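Local coordinates for protein tyrosine--tRNA ligase, mitochondrial (Emericella nidulans, PDB 5IHX) that probably catalyses the ATP-dependent attachment of L-tyrosine to tRNA(Tyr), releasing AMP and diphosphate, as a class I aminoacyl-tRNA synthetase, at residues A[78-83]-A[299-304]. Sequence-based numbering, arbitrary orientation.
Sequences SMHVGH and AIWLDK
CB of A299 rests 4.1 Å from CB of H80, first histidine of H80-V81-G82-H83, the HIGH signature that class I synthetases carry between the first strand and following helix of their Rossmann fold. The contact ties this loop, with H80 about 10 Å from the bound tyrosine, to the segment between the probable KMSKS-type loop and helix 309-317. Being small, A299 also fits against one face of the W301 ring. O of I300 accepts from N of V81 at 2.9 Å, and its CG2 lies 3.6 Å from CG2 of V81, the two beta-branched side chains running side by side. W301 forms a single beta bridge with H80; its broad indole offers a face to the imidazole edge, an offset T-shaped pair with planes at 85°, and an edge to O of S78, 3.2 Å from CZ3. A chi1 of 51° sets the imidazole there. N of L302 gives O of M79 a nearly straight hydrogen bond (N-H...O 169°), while its apolar side chain brings CD1 to CB of M79 and touches M84. D303, whose OD2 accepts a hydrogen bond from N of D305, packs CB on S78. The short side chain of S78 brings O of M79 a second donor, OG to O 2.6 Å.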
loop_
_atom_site.group_PDB
_atom_site.type_symbol
_atom_site.label_atom_id
_atom_site.label_comp_id
_atom_site.label_asym_id
_atom_site.label_seq_id
_atom_site.Cartn_x
_atom_site.Cartn_y
_atom_site.Cartn_z
ATOM N N SER A 78 -24.989 -4.130 -11.971
ATOM C CA SER A 78 -25.091 -4.019 -13.418
ATOM C C SER A 78 -24.348 -2.798 -13.938
ATOM O O SER A 78 -24.215 -1.791 -13.242
ATOM C CB SER A 78 -26.558 -3.946 -13.845
ATOM O OG SER A 78 -26.668 -3.589 -15.213
ATOM N N MET A 79 -23.863 -2.904 -15.168
ATOM C CA MET A 79 -23.395 -1.744 -15.907
ATOM C C MET A 79 -24.587 -1.020 -16.511
ATOM O O MET A 79 -25.688 -1.573 -16.584
ATOM C CB MET A 79 -22.421 -2.168 -17.003
ATOM C CG MET A 79 -21.109 -2.727 -16.479
ATOM S SD MET A 79 -19.923 -3.038 -17.793
ATOM C CE MET A 79 -20.761 -4.354 -18.678
ATOM N N HIS A 80 -24.360 0.216 -16.945
ATOM C CA HIS A 80 -25.377 0.989 -17.643
ATOM C C HIS A 80 -24.769 1.568 -18.913
ATOM O O HIS A 80 -23.585 1.375 -19.183
ATOM C CB HIS A 80 -25.937 2.101 -16.748
ATOM C CG HIS A 80 -24.887 2.960 -16.123
ATOM N ND1 HIS A 80 -24.489 4.164 -16.665
ATOM C CD2 HIS A 80 -24.160 2.798 -14.992
ATOM C CE1 HIS A 80 -23.555 4.700 -15.899
ATOM N NE2 HIS A 80 -23.338 3.891 -14.878
ATOM N N VAL A 81 -25.583 2.272 -19.688
ATOM C CA VAL A 81 -25.170 2.761 -20.998
ATOM C C VAL A 81 -23.932 3.654 -20.897
ATOM O O VAL A 81 -23.143 3.733 -21.837
ATOM C CB VAL A 81 -26.328 3.515 -21.686
ATOM C CG1 VAL A 81 -25.858 4.214 -22.959
ATOM C CG2 VAL A 81 -27.460 2.553 -22.003
ATOM N N GLY A 82 -23.764 4.316 -19.756
ATOM C CA GLY A 82 -22.621 5.188 -19.541
ATOM C C GLY A 82 -21.271 4.483 -19.524
ATOM O O GLY A 82 -20.234 5.136 -19.618
ATOM N N HIS A 83 -21.278 3.156 -19.419
ATOM C CA HIS A 83 -20.041 2.369 -19.419
ATOM C C HIS A 83 -19.643 1.861 -20.799
ATOM O O HIS A 83 -18.549 1.327 -20.972
ATOM C CB HIS A 83 -20.167 1.138 -18.508
ATOM C CG HIS A 83 -20.198 1.443 -17.043
ATOM N ND1 HIS A 83 -21.363 1.450 -16.305
ATOM C CD2 HIS A 83 -19.199 1.705 -16.169
ATOM C CE1 HIS A 83 -21.080 1.726 -15.045
ATOM N NE2 HIS A 83 -19.774 1.886 -14.936
ATOM N N ALA A 299 -30.125 5.867 -14.047
ATOM C CA ALA A 299 -29.281 5.099 -14.959
ATOM C C ALA A 299 -30.083 4.203 -15.902
ATOM O O ALA A 299 -31.166 3.723 -15.565
ATOM C CB ALA A 299 -28.293 4.258 -14.168
ATOM N N ILE A 300 -29.523 3.987 -17.088
ATOM C CA ILE A 300 -30.085 3.073 -18.073
ATOM C C ILE A 300 -29.292 1.768 -18.035
ATOM O O ILE A 300 -28.265 1.631 -18.699
ATOM C CB ILE A 300 -30.049 3.676 -19.491
ATOM C CG1 ILE A 300 -30.667 5.079 -19.495
ATOM C CG2 ILE A 300 -30.764 2.765 -20.476
ATOM C CD1 ILE A 300 -32.141 5.119 -19.123
ATOM N N TRP A 301 -29.777 0.814 -17.248
ATOM C CA TRP A 301 -29.052 -0.428 -16.996
ATOM C C TRP A 301 -29.078 -1.394 -18.178
ATOM O O TRP A 301 -30.023 -1.411 -18.964
ATOM C CB TRP A 301 -29.631 -1.116 -15.761
ATOM C CG TRP A 301 -29.721 -0.211 -14.570
ATOM C CD1 TRP A 301 -30.833 0.432 -14.111
ATOM C CD2 TRP A 301 -28.653 0.157 -13.688
ATOM N NE1 TRP A 301 -30.525 1.174 -12.998
ATOM C CE2 TRP A 301 -29.192 1.022 -12.718
ATOM C CE3 TRP A 301 -27.292 -0.164 -13.625
ATOM C CZ2 TRP A 301 -28.421 1.572 -11.695
ATOM C CZ3 TRP A 301 -26.528 0.384 -12.610
ATOM C CH2 TRP A 301 -27.095 1.240 -11.659
ATOM N N LEU A 302 -28.022 -2.194 -18.293
ATOM C CA LEU A 302 -27.929 -3.214 -19.330
ATOM C C LEU A 302 -28.573 -4.518 -18.869
ATOM O O LEU A 302 -28.727 -5.454 -19.654
ATOM C CB LEU A 302 -26.467 -3.454 -19.717
ATOM C CG LEU A 302 -25.699 -2.231 -20.229
ATOM C CD1 LEU A 302 -24.286 -2.613 -20.636
ATOM C CD2 LEU A 302 -26.425 -1.572 -21.397
ATOM N N ASP A 303 -28.948 -4.573 -17.593
ATOM C CA ASP A 303 -29.630 -5.735 -17.032
ATOM C C ASP A 303 -31.137 -5.637 -17.261
ATOM O O ASP A 303 -31.784 -4.696 -16.803
ATOM C CB ASP A 303 -29.331 -5.861 -15.535
ATOM C CG ASP A 303 -29.913 -7.126 -14.925
ATOM O OD1 ASP A 303 -29.260 -7.709 -14.037
ATOM O OD2 ASP A 303 -31.018 -7.540 -15.333
ATOM N N LYS A 304 -31.679 -6.616 -17.979
ATOM C CA LYS A 304 -33.101 -6.662 -18.319
ATOM C C LYS A 304 -34.011 -6.563 -17.089
ATOM O O LYS A 304 -35.117 -6.028 -17.168
ATOM C CB LYS A 304 -33.396 -7.960 -19.080
ATOM C CG LYS A 304 -34.857 -8.213 -19.419
ATOM C CD LYS A 304 -35.035 -9.637 -19.921
ATOM C CE LYS A 304 -35.923 -9.707 -21.149
ATOM N NZ LYS A 304 -37.334 -9.320 -20.878
#